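Cellulosomal-scaffolding protein A (Clostridium thermocellum, PDB 4B9F) carries a family 3a carbohydrate-binding module, the domain described here, which probably attaches the cellulosome scaffold to crystalline cellulose. Local coordinates at residues N1-F6 with F135-Q140; P11-N16 with T122-Y127; Q21-N26 with H106-G111. All coordinates share one frame; numbering follows the deposited sequence.

Interactions 1 and 3 belong to the same six-stranded antiparallel sheet of a beta sandwich. Their centres lie about 9 Å apart, and strands 2-8 and 20-26 are neighbours, joined for instance by a probable hydrogen bond from Glu5 N to Lys23 O (2.9 Å). Interaction 2 is farther off, its centre about 20 Å from that of interaction 1, yet the two touch where Trp138 CZ2 lies 4.1 Å from Tyr127 O; from interaction 3 its nearest atoms are about 9 Å away. The 122-127 loop of interaction 2 gives the calcium ion three protein ligands, Thr44 and Asp46 supplying the rest. Along the chain interaction 1 encloses interaction 2, which in turn encloses interaction 3.

Interaction 1. Residues N1-F6 with F135-Q140; sequences NLKVEF and FVEWDQ
Phe6 and Trp138 make the main side-chain meeting between strand 2-6 and the segment 135-140. Their planes are only 19° apart, but the rings have slid past one another: the centroids of the Phe6 ring and the five-membered indole ring are 5.3 Å apart, so there is little overlap. Contact runs through one corner of each, Phe6 CD2 lying 3.4 Å from Trp138 CD1. Both side chains have CG opposite the backbone N (chi1 180° for Phe6, -177° for Trp138), which brings the two rings together obliquely, with near-parallel planes. Tryptophan suits its place because the one polar atom of the indole, NE1, is taken up by the carbonyl of Ser128.

Between the rings and the start of the segment, the backbones of Phe6 and Val136 form an antiparallel hydrogen-bonded pair. Phe6 N reaches Val136 O at 2.8 Å, and the return bond from Val136 N to Phe6 O is longer, 3.1 Å, with the donor well above the carbonyl plane. Val136 also lays its CG2 methyl 3.4 Å from Phe6 O.

Beyond this pair, Phe135 sits with its CB 3.8 Å from Glu5 CB and turns a ring edge to the backbone N of Phe6. The side chains of Glu137 and Lys3 cross at about a right angle, Glu137 OE2 lying 4.2 Å from Lys3 CD; the charges are too far apart for a salt bridge.

The short strand 136-137 meets strand 2-8 through a single sound pair, then turns away; strand 20-26 lies on the other side of 2-8. Phe22 of that strand meets the Phe6 ring edge-to-face, Tyr41 of the facing sheet also touches it, and Trp151 of strand 148-151 packs on Val4 and Glu137.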
loop_
_atom_site.group_PDB
_atom_site.type_symbol
_atom_site.label_atom_id
_atom_site.label_comp_id
_atom_site.label_asym_id
_atom_site.label_seq_id
_atom_site.Cartn_x
_atom_site.Cartn_y
_atom_site.Cartn_z
ATOM N N ASN A 1 -2.263 13.167 -11.722
ATOM C CA ASN A 1 -2.687 13.848 -10.506
ATOM C C ASN A 1 -3.475 12.906 -9.612
ATOM O O ASN A 1 -4.583 12.489 -9.953
ATOM C CB ASN A 1 -3.521 15.079 -10.843
ATOM C CG ASN A 1 -2.847 15.971 -11.861
ATOM O OD1 ASN A 1 -1.627 15.929 -12.025
ATOM N ND2 ASN A 1 -3.635 16.787 -12.552
ATOM N N LEU A 2 -2.899 12.559 -8.471
ATOM C CA LEU A 2 -3.586 11.661 -7.554
ATOM C C LEU A 2 -3.396 12.036 -6.094
ATOM O O LEU A 2 -2.449 12.747 -5.734
ATOM C CB LEU A 2 -3.228 10.192 -7.823
ATOM C CG LEU A 2 -1.782 9.704 -7.876
ATOM C CD1 LEU A 2 -1.186 9.576 -6.481
ATOM C CD2 LEU A 2 -1.702 8.369 -8.625
ATOM N N LYS A 3 -4.330 11.571 -5.270
ATOM C CA LYS A 3 -4.291 11.751 -3.828
ATOM C C LYS A 3 -4.181 10.368 -3.201
ATOM O O LYS A 3 -4.839 9.429 -3.649
ATOM C CB LYS A 3 -5.581 12.424 -3.349
ATOM C CG LYS A 3 -5.748 12.461 -1.836
ATOM C CD LYS A 3 -6.937 13.316 -1.408
ATOM C CE LYS A 3 -8.268 12.715 -1.839
ATOM N NZ LYS A 3 -9.416 13.481 -1.268
ATOM N N VAL A 4 -3.356 10.243 -2.170
ATOM C CA VAL A 4 -3.207 8.973 -1.472
ATOM C C VAL A 4 -3.583 9.162 -0.012
ATOM O O VAL A 4 -3.107 10.092 0.640
ATOM C CB VAL A 4 -1.767 8.432 -1.567
ATOM C CG1 VAL A 4 -1.638 7.135 -0.771
ATOM C CG2 VAL A 4 -1.364 8.236 -3.031
ATOM N N GLU A 5 -4.467 8.298 0.480
ATOM C CA GLU A 5 -4.816 8.263 1.882
ATOM C C GLU A 5 -4.475 6.872 2.390
ATOM O O GLU A 5 -4.415 5.914 1.615
ATOM C CB GLU A 5 -6.300 8.533 2.063
ATOM C CG GLU A 5 -6.738 9.881 1.563
ATOM C CD GLU A 5 -8.239 9.993 1.577
ATOM O OE1 GLU A 5 -8.797 10.375 2.623
ATOM O OE2 GLU A 5 -8.864 9.672 0.548
ATOM N N PHE A 6 -4.257 6.765 3.692
ATOM C CA PHE A 6 -3.638 5.579 4.236
ATOM C C PHE A 6 -3.937 5.420 5.722
ATOM O O PHE A 6 -4.100 6.410 6.432
ATOM C CB PHE A 6 -2.115 5.679 4.061
ATOM C CG PHE A 6 -1.407 4.492 4.605
ATOM C CD1 PHE A 6 -1.332 3.338 3.851
ATOM C CD2 PHE A 6 -0.910 4.486 5.904
ATOM C CE1 PHE A 6 -0.766 2.200 4.366
ATOM C CE2 PHE A 6 -0.334 3.350 6.433
ATOM C CZ PHE A 6 -0.267 2.199 5.666
ATOM N N PHE A 135 -8.866 6.181 6.919
ATOM C CA PHE A 135 -7.904 6.740 5.975
ATOM C C PHE A 135 -7.601 8.204 6.281
ATOM O O PHE A 135 -8.509 8.998 6.529
ATOM C CB PHE A 135 -8.442 6.650 4.550
ATOM C CG PHE A 135 -8.610 5.251 4.050
ATOM C CD1 PHE A 135 -7.512 4.502 3.656
ATOM C CD2 PHE A 135 -9.871 4.683 3.959
ATOM C CE1 PHE A 135 -7.673 3.215 3.180
ATOM C CE2 PHE A 135 -10.030 3.399 3.495
ATOM C CZ PHE A 135 -8.934 2.668 3.110
ATOM N N VAL A 136 -6.319 8.556 6.252
ATOM C CA VAL A 136 -5.896 9.940 6.387
ATOM C C VAL A 136 -4.853 10.252 5.328
ATOM O O VAL A 136 -4.195 9.360 4.798
ATOM C CB VAL A 136 -5.313 10.245 7.784
ATOM C CG1 VAL A 136 -6.358 9.988 8.874
ATOM C CG2 VAL A 136 -4.048 9.437 8.036
ATOM N N GLU A 137 -4.713 11.526 4.999
ATOM C CA GLU A 137 -3.676 11.926 4.074
ATOM C C GLU A 137 -2.337 11.704 4.761
ATOM O O GLU A 137 -2.123 12.161 5.879
ATOM C CB GLU A 137 -3.861 13.391 3.707
ATOM C CG GLU A 137 -3.162 13.798 2.428
ATOM C CD GLU A 137 -3.650 15.136 1.917
ATOM O OE1 GLU A 137 -3.770 16.074 2.732
ATOM O OE2 GLU A 137 -3.928 15.247 0.705
ATOM N N TRP A 138 -1.442 10.986 4.099
ATOM C CA TRP A 138 -0.220 10.535 4.751
ATOM C C TRP A 138 0.925 10.580 3.760
ATOM O O TRP A 138 0.877 9.928 2.718
ATOM C CB TRP A 138 -0.444 9.103 5.227
ATOM C CG TRP A 138 0.657 8.447 6.003
ATOM C CD1 TRP A 138 1.178 7.205 5.774
ATOM C CD2 TRP A 138 1.331 8.955 7.163
ATOM N NE1 TRP A 138 2.134 6.908 6.713
ATOM C CE2 TRP A 138 2.251 7.964 7.576
ATOM C CE3 TRP A 138 1.247 10.147 7.896
ATOM C CZ2 TRP A 138 3.082 8.130 8.683
ATOM C CZ3 TRP A 138 2.078 10.310 8.993
ATOM C CH2 TRP A 138 2.986 9.308 9.374
ATOM N N ASP A 139 1.959 11.345 4.080
ATOM C CA ASP A 139 3.056 11.504 3.141
ATOM C C ASP A 139 4.246 10.580 3.420
ATOM O O ASP A 139 5.303 10.751 2.816
ATOM C CB ASP A 139 3.497 12.972 3.033
ATOM C CG ASP A 139 4.013 13.533 4.343
ATOM O OD1 ASP A 139 4.112 12.785 5.336
ATOM O OD2 ASP A 139 4.338 14.741 4.370
ATOM N N GLN A 140 4.082 9.597 4.311
ATOM C CA GLN A 140 5.160 8.642 4.557
ATOM C C GLN A 140 4.930 7.307 3.870
ATOM O O GLN A 140 5.596 6.324 4.178
ATOM C CB GLN A 140 5.471 8.491 6.052
ATOM C CG GLN A 140 5.886 9.845 6.650
ATOM C CD GLN A 140 6.403 9.803 8.087
ATOM O OE1 GLN A 140 6.723 8.747 8.642
ATOM N NE2 GLN A 140 6.494 10.978 8.696
#

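Interaction 2. Residues P11-N16 with T122-Y127; sequences PSDTTN and TQSNDY. With CA (calcium ion), chain C.
Gln123 NE2 gives an almost straight hydrogen bond to Ser12 O (2.8 Å, 174°), with the acceptor in the amide plane, and also binds Asn10 O. A long amide side chain suits this spot, since it can bridge two carbonyls of the opposite loop. The backbone N of Gln123 meets Asp13 O at 2.8 Å in the carbonyl plane.

The Asp13 carboxylate adds to this. Its OD1 accepts a weak, bent hydrogen bond from Ser124 N (2.9 Å, 129° at the hydrogen), while OD2 accepts one from a water that also binds Ser124 OG. A second water joins Thr14 OG1 to Thr122 OG1 and reaches OD2 only weakly. With CG opposite the backbone N (chi1 -173°), the Asp13 side chain runs beside that of Thr122, whose CG2 methyl lies 3.6 Å from OD1.

Gln123 opens a type I turn ending at Asp126, and Thr122 O, Asn125 OD1 and Asp126 OD1 bind the calcium ion at 2.4 Å each; Thr44 and Asp46 complete the protein ligands. The Asp13 carboxylate and carbonyl and the Ser12 carbonyl thus hold the turn from the 11-16 segment, while the carboxylates of Asp126 and Asp46 probably offset the metal's charge.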
loop_
_atom_site.group_PDB
_atom_site.type_symbol
_atom_site.label_atom_id
_atom_site.label_comp_id
_atom_site.label_asym_id
_atom_site.label_seq_id
_atom_site.Cartn_x
_atom_site.Cartn_y
_atom_site.Cartn_z
ATOM N N PRO A 11 -3.156 -1.681 15.044
ATOM C CA PRO A 11 -2.113 -0.810 15.588
ATOM C C PRO A 11 -1.200 -1.430 16.644
ATOM O O PRO A 11 -0.332 -0.716 17.126
ATOM C CB PRO A 11 -2.924 0.322 16.217
ATOM C CG PRO A 11 -4.178 -0.329 16.661
ATOM C CD PRO A 11 -4.479 -1.385 15.625
ATOM N N SER A 12 -1.380 -2.699 17.000
ATOM C CA SER A 12 -0.539 -3.316 18.028
ATOM C C SER A 12 0.941 -3.226 17.677
ATOM O O SER A 12 1.341 -3.505 16.545
ATOM C CB SER A 12 -0.909 -4.780 18.227
ATOM O OG SER A 12 -2.236 -4.880 18.690
ATOM N N ASP A 13 1.759 -2.856 18.652
ATOM C CA ASP A 13 3.181 -2.707 18.387
ATOM C C ASP A 13 3.812 -4.025 17.942
ATOM O O ASP A 13 4.553 -4.074 16.963
ATOM C CB ASP A 13 3.907 -2.163 19.614
ATOM C CG ASP A 13 5.355 -1.844 19.328
ATOM O OD1 ASP A 13 5.644 -1.329 18.229
ATOM O OD2 ASP A 13 6.209 -2.104 20.198
ATOM N N THR A 14 3.515 -5.100 18.662
ATOM C CA THR A 14 3.996 -6.422 18.292
ATOM C C THR A 14 2.882 -7.166 17.567
ATOM O O THR A 14 1.770 -7.289 18.079
ATOM C CB THR A 14 4.428 -7.216 19.529
ATOM O OG1 THR A 14 5.434 -6.479 20.233
ATOM C CG2 THR A 14 4.984 -8.575 19.135
ATOM N N THR A 15 3.175 -7.644 16.365
ATOM C CA THR A 15 2.149 -8.297 15.561
ATOM C C THR A 15 2.803 -9.240 14.566
ATOM O O THR A 15 3.923 -8.993 14.137
ATOM C CB THR A 15 1.302 -7.252 14.798
ATOM O OG1 THR A 15 0.264 -7.911 14.062
ATOM C CG2 THR A 15 2.161 -6.437 13.826
ATOM N N ASN A 16 2.117 -10.321 14.199
ATOM C CA ASN A 16 2.634 -11.191 13.146
ATOM C C ASN A 16 2.074 -10.873 11.758
ATOM O O ASN A 16 2.368 -11.563 10.789
ATOM C CB ASN A 16 2.488 -12.679 13.504
ATOM C CG ASN A 16 1.039 -13.147 13.568
ATOM O OD1 ASN A 16 0.126 -12.506 13.056
ATOM N ND2 ASN A 16 0.835 -14.300 14.184
ATOM N N THR A 122 7.707 -5.596 14.824
ATOM C CA THR A 122 7.523 -4.461 15.715
ATOM C C THR A 122 7.150 -3.274 14.840
ATOM O O THR A 122 7.888 -2.951 13.908
ATOM C CB THR A 122 8.840 -4.143 16.435
ATOM O OG1 THR A 122 9.164 -5.225 17.318
ATOM C CG2 THR A 122 8.737 -2.838 17.217
ATOM N N GLN A 123 6.017 -2.630 15.112
ATOM C CA GLN A 123 5.561 -1.562 14.222
ATOM C C GLN A 123 6.084 -0.175 14.584
ATOM O O GLN A 123 6.030 0.734 13.763
ATOM C CB GLN A 123 4.036 -1.559 14.110
ATOM C CG GLN A 123 3.473 -2.897 13.648
ATOM C CD GLN A 123 2.098 -2.754 13.042
ATOM O OE1 GLN A 123 1.959 -2.505 11.841
ATOM N NE2 GLN A 123 1.070 -2.911 13.862
ATOM N N SER A 124 6.607 -0.024 15.796
ATOM C CA SER A 124 7.028 1.286 16.287
ATOM C C SER A 124 8.267 1.807 15.570
ATOM O O SER A 124 8.591 2.983 15.680
ATOM C CB SER A 124 7.304 1.239 17.789
ATOM O OG SER A 124 8.431 0.426 18.061
ATOM N N ASN A 125 8.975 0.932 14.863
ATOM C CA ASN A 125 10.170 1.327 14.117
ATOM C C ASN A 125 9.962 1.194 12.606
ATOM O O ASN A 125 10.900 0.886 11.867
ATOM C CB ASN A 125 11.403 0.534 14.593
ATOM C CG ASN A 125 11.237 -0.962 14.426
ATOM O OD1 ASN A 125 10.202 -1.427 13.955
ATOM N ND2 ASN A 125 12.265 -1.724 14.791
ATOM N N ASP A 126 8.732 1.444 12.163
ATOM C CA ASP A 126 8.366 1.377 10.740
ATOM C C ASP A 126 7.970 2.755 10.222
ATOM O O ASP A 126 6.961 3.324 10.663
ATOM C CB ASP A 126 7.186 0.423 10.518
ATOM C CG ASP A 126 7.507 -1.012 10.870
ATOM O OD1 ASP A 126 8.701 -1.341 11.001
ATOM O OD2 ASP A 126 6.554 -1.812 10.996
ATOM N N TYR A 127 8.741 3.274 9.271
ATOM C CA TYR A 127 8.528 4.621 8.734
ATOM C C TYR A 127 7.088 4.897 8.290
ATOM O O TYR A 127 6.534 5.953 8.594
ATOM C CB TYR A 127 9.488 4.822 7.568
ATOM C CG TYR A 127 9.412 6.135 6.801
ATOM C CD1 TYR A 127 10.043 7.282 7.275
ATOM C CD2 TYR A 127 8.787 6.207 5.558
ATOM C CE1 TYR A 127 10.025 8.461 6.547
ATOM C CE2 TYR A 127 8.767 7.393 4.819
ATOM C CZ TYR A 127 9.383 8.515 5.331
ATOM O OH TYR A 127 9.400 9.683 4.599
HETATM CA CA CA C . 9.666 -3.121 12.311
HETATM O O HOH W 1 8.292 -0.739 20.298
HETATM O O HOH W 2 7.547 -5.055 19.521
HETATM O O HOH W 3 7.680 -4.214 11.267
#

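Interaction 3. Residues Q21-N26 with H106-G111; sequences QFKVTN and HVQIQG
Four backbone hydrogen bonds, all lying in the plane of the accepting carbonyl, bind strand 21-26 to strand 106-111. Phe22 and Ile109 exchange one pair, Ile109 N to Phe22 O at 2.8 Å being the shortest. Val24 and Val107 exchange the other, 2.9 Å in both directions between N of one residue and O of the other. The strands run antiparallel at 172°.

On the face of Gln21, Lys23 and Thr25 the polar side chains are linked less directly. Gln108 NE2 donates to Gln110 OE1 (2.9 Å), while a water spans Gln108 OE1 and Lys23 NZ. Another water lies between Gln21 NE2 and Gly111 O; NE2 also bonds Asn19 O. A bend at chi2 (-74°) curls the Gln21 chain back over Gln110, bringing its OE1 to 3.1 Å from Gln110 CG, with the two amide planes 55° apart.

Lys23 uses its carbon chain rather than its charge against His106: CD comes to 3.5 Å from CD2 of the imidazole, approached obliquely. Thr25 OG1 lies 3.4 Å from His106 CB. Long chains suit Lys23 and Gln108 on this partly exposed face, as their stems can pack while their polar ends share a water.

The opposite face is apolar. Val24 CB touches Val107 CG1 at 3.9 Å, and Phe22 CB meets the Ile109 CD1 methyl; beta-branched Val24, Val107 and Ile109 and aromatic Phe22 present apolar surface here.

These two strands are central in the sheet: 2-8 lies beyond 20-26 and 51-61 beyond 106-115. Phe22, Val24 and Ile109 all pack on Leu39 of strand 37-43, so this face forms part of the core between the two sheets of the sandwich.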
loop_
_atom_site.group_PDB
_atom_site.type_symbol
_atom_site.label_atom_id
_atom_site.label_comp_id
_atom_site.label_asym_id
_atom_site.label_seq_id
_atom_site.Cartn_x
_atom_site.Cartn_y
_atom_site.Cartn_z
ATOM N N GLN A 21 -3.600 -0.165 4.657
ATOM C CA GLN A 21 -4.822 0.170 3.923
ATOM C C GLN A 21 -4.564 1.418 3.089
ATOM O O GLN A 21 -4.222 2.464 3.641
ATOM C CB GLN A 21 -5.982 0.454 4.886
ATOM C CG GLN A 21 -6.079 -0.501 6.063
ATOM C CD GLN A 21 -6.611 -1.858 5.679
ATOM O OE1 GLN A 21 -7.719 -1.978 5.148
ATOM N NE2 GLN A 21 -5.832 -2.896 5.966
ATOM N N PHE A 22 -4.711 1.310 1.769
ATOM C CA PHE A 22 -4.499 2.442 0.872
ATOM C C PHE A 22 -5.791 2.835 0.184
ATOM O O PHE A 22 -6.598 1.971 -0.187
ATOM C CB PHE A 22 -3.515 2.076 -0.245
ATOM C CG PHE A 22 -2.060 2.105 0.145
ATOM C CD1 PHE A 22 -1.438 0.974 0.642
ATOM C CD2 PHE A 22 -1.296 3.253 -0.061
ATOM C CE1 PHE A 22 -0.084 0.987 0.966
ATOM C CE2 PHE A 22 0.046 3.271 0.258
ATOM C CZ PHE A 22 0.654 2.139 0.769
ATOM N N LYS A 23 -5.964 4.132 -0.047
ATOM C CA LYS A 23 -7.029 4.605 -0.928
ATOM C C LYS A 23 -6.446 5.662 -1.844
ATOM O O LYS A 23 -5.947 6.689 -1.373
ATOM C CB LYS A 23 -8.215 5.175 -0.144
ATOM C CG LYS A 23 -9.377 5.612 -1.045
ATOM C CD LYS A 23 -10.707 5.663 -0.305
ATOM C CE LYS A 23 -10.668 6.610 0.865
ATOM N NZ LYS A 23 -12.056 6.867 1.358
ATOM N N VAL A 24 -6.501 5.412 -3.146
ATOM C CA VAL A 24 -5.882 6.305 -4.118
ATOM C C VAL A 24 -6.971 6.893 -5.001
ATOM O O VAL A 24 -7.759 6.155 -5.601
ATOM C CB VAL A 24 -4.867 5.539 -4.996
ATOM C CG1 VAL A 24 -4.213 6.483 -6.009
ATOM C CG2 VAL A 24 -3.824 4.845 -4.133
ATOM N N THR A 25 -7.027 8.220 -5.072
ATOM C CA THR A 25 -8.073 8.897 -5.824
ATOM C C THR A 25 -7.464 9.663 -6.993
ATOM O O THR A 25 -6.477 10.376 -6.823
ATOM C CB THR A 25 -8.851 9.879 -4.919
ATOM O OG1 THR A 25 -9.403 9.164 -3.803
ATOM C CG2 THR A 25 -9.967 10.559 -5.696
ATOM N N ASN A 26 -8.066 9.527 -8.170
ATOM C CA ASN A 26 -7.634 10.288 -9.341
ATOM C C ASN A 26 -8.293 11.657 -9.323
ATOM O O ASN A 26 -9.489 11.777 -9.588
ATOM C CB ASN A 26 -7.995 9.552 -10.631
ATOM C CG ASN A 26 -7.456 10.243 -11.874
ATOM O OD1 ASN A 26 -6.956 11.372 -11.812
ATOM N ND2 ASN A 26 -7.554 9.568 -13.012
ATOM N N HIS A 106 -11.800 6.198 -7.333
ATOM C CA HIS A 106 -10.746 5.808 -6.404
ATOM C C HIS A 106 -10.603 4.302 -6.344
ATOM O O HIS A 106 -11.529 3.570 -6.702
ATOM C CB HIS A 106 -10.950 6.407 -5.002
ATOM C CG HIS A 106 -12.120 5.850 -4.248
ATOM N ND1 HIS A 106 -13.377 6.414 -4.300
ATOM C CD2 HIS A 106 -12.211 4.806 -3.389
ATOM C CE1 HIS A 106 -14.195 5.736 -3.513
ATOM N NE2 HIS A 106 -13.512 4.754 -2.949
ATOM N N VAL A 107 -9.430 3.850 -5.912
ATOM C CA VAL A 107 -9.205 2.435 -5.666
ATOM C C VAL A 107 -8.828 2.269 -4.204
ATOM O O VAL A 107 -8.005 3.028 -3.670
ATOM C CB VAL A 107 -8.146 1.819 -6.637
ATOM C CG1 VAL A 107 -6.811 2.555 -6.569
ATOM C CG2 VAL A 107 -7.971 0.333 -6.375
ATOM N N GLN A 108 -9.468 1.302 -3.547
ATOM C CA GLN A 108 -9.196 1.022 -2.147
ATOM C C GLN A 108 -8.562 -0.350 -2.057
ATOM O O GLN A 108 -9.041 -1.293 -2.686
ATOM C CB GLN A 108 -10.487 1.054 -1.346
ATOM C CG GLN A 108 -10.312 0.790 0.132
ATOM C CD GLN A 108 -11.533 1.213 0.927
ATOM O OE1 GLN A 108 -12.089 2.294 0.701
ATOM N NE2 GLN A 108 -11.967 0.363 1.851
ATOM N N ILE A 109 -7.485 -0.450 -1.284
ATOM C CA ILE A 109 -6.708 -1.683 -1.160
ATOM C C ILE A 109 -6.497 -2.016 0.302
ATOM O O ILE A 109 -5.919 -1.228 1.049
ATOM C CB ILE A 109 -5.319 -1.548 -1.835
ATOM C CG1 ILE A 109 -5.477 -1.136 -3.301
ATOM C CG2 ILE A 109 -4.514 -2.847 -1.681
ATOM C CD1 ILE A 109 -5.100 0.332 -3.564
ATOM N N GLN A 110 -6.970 -3.187 0.707
ATOM C CA GLN A 110 -6.807 -3.644 2.080
ATOM C C GLN A 110 -5.757 -4.748 2.054
ATOM O O GLN A 110 -6.051 -5.904 1.753
ATOM C CB GLN A 110 -8.164 -4.082 2.636
ATOM C CG GLN A 110 -9.133 -2.906 2.529
ATOM C CD GLN A 110 -10.543 -3.149 3.017
ATOM O OE1 GLN A 110 -11.437 -2.399 2.649
ATOM N NE2 GLN A 110 -10.749 -4.170 3.855
ATOM N N GLY A 111 -4.510 -4.355 2.299
ATOM C CA GLY A 111 -3.378 -5.251 2.152
ATOM C C GLY A 111 -3.015 -5.966 3.432
ATOM O O GLY A 111 -3.388 -5.537 4.519
HETATM O O HOH W 4 -5.979 -5.811 5.612
HETATM O O HOH W 5 -13.400 4.209 2.168
#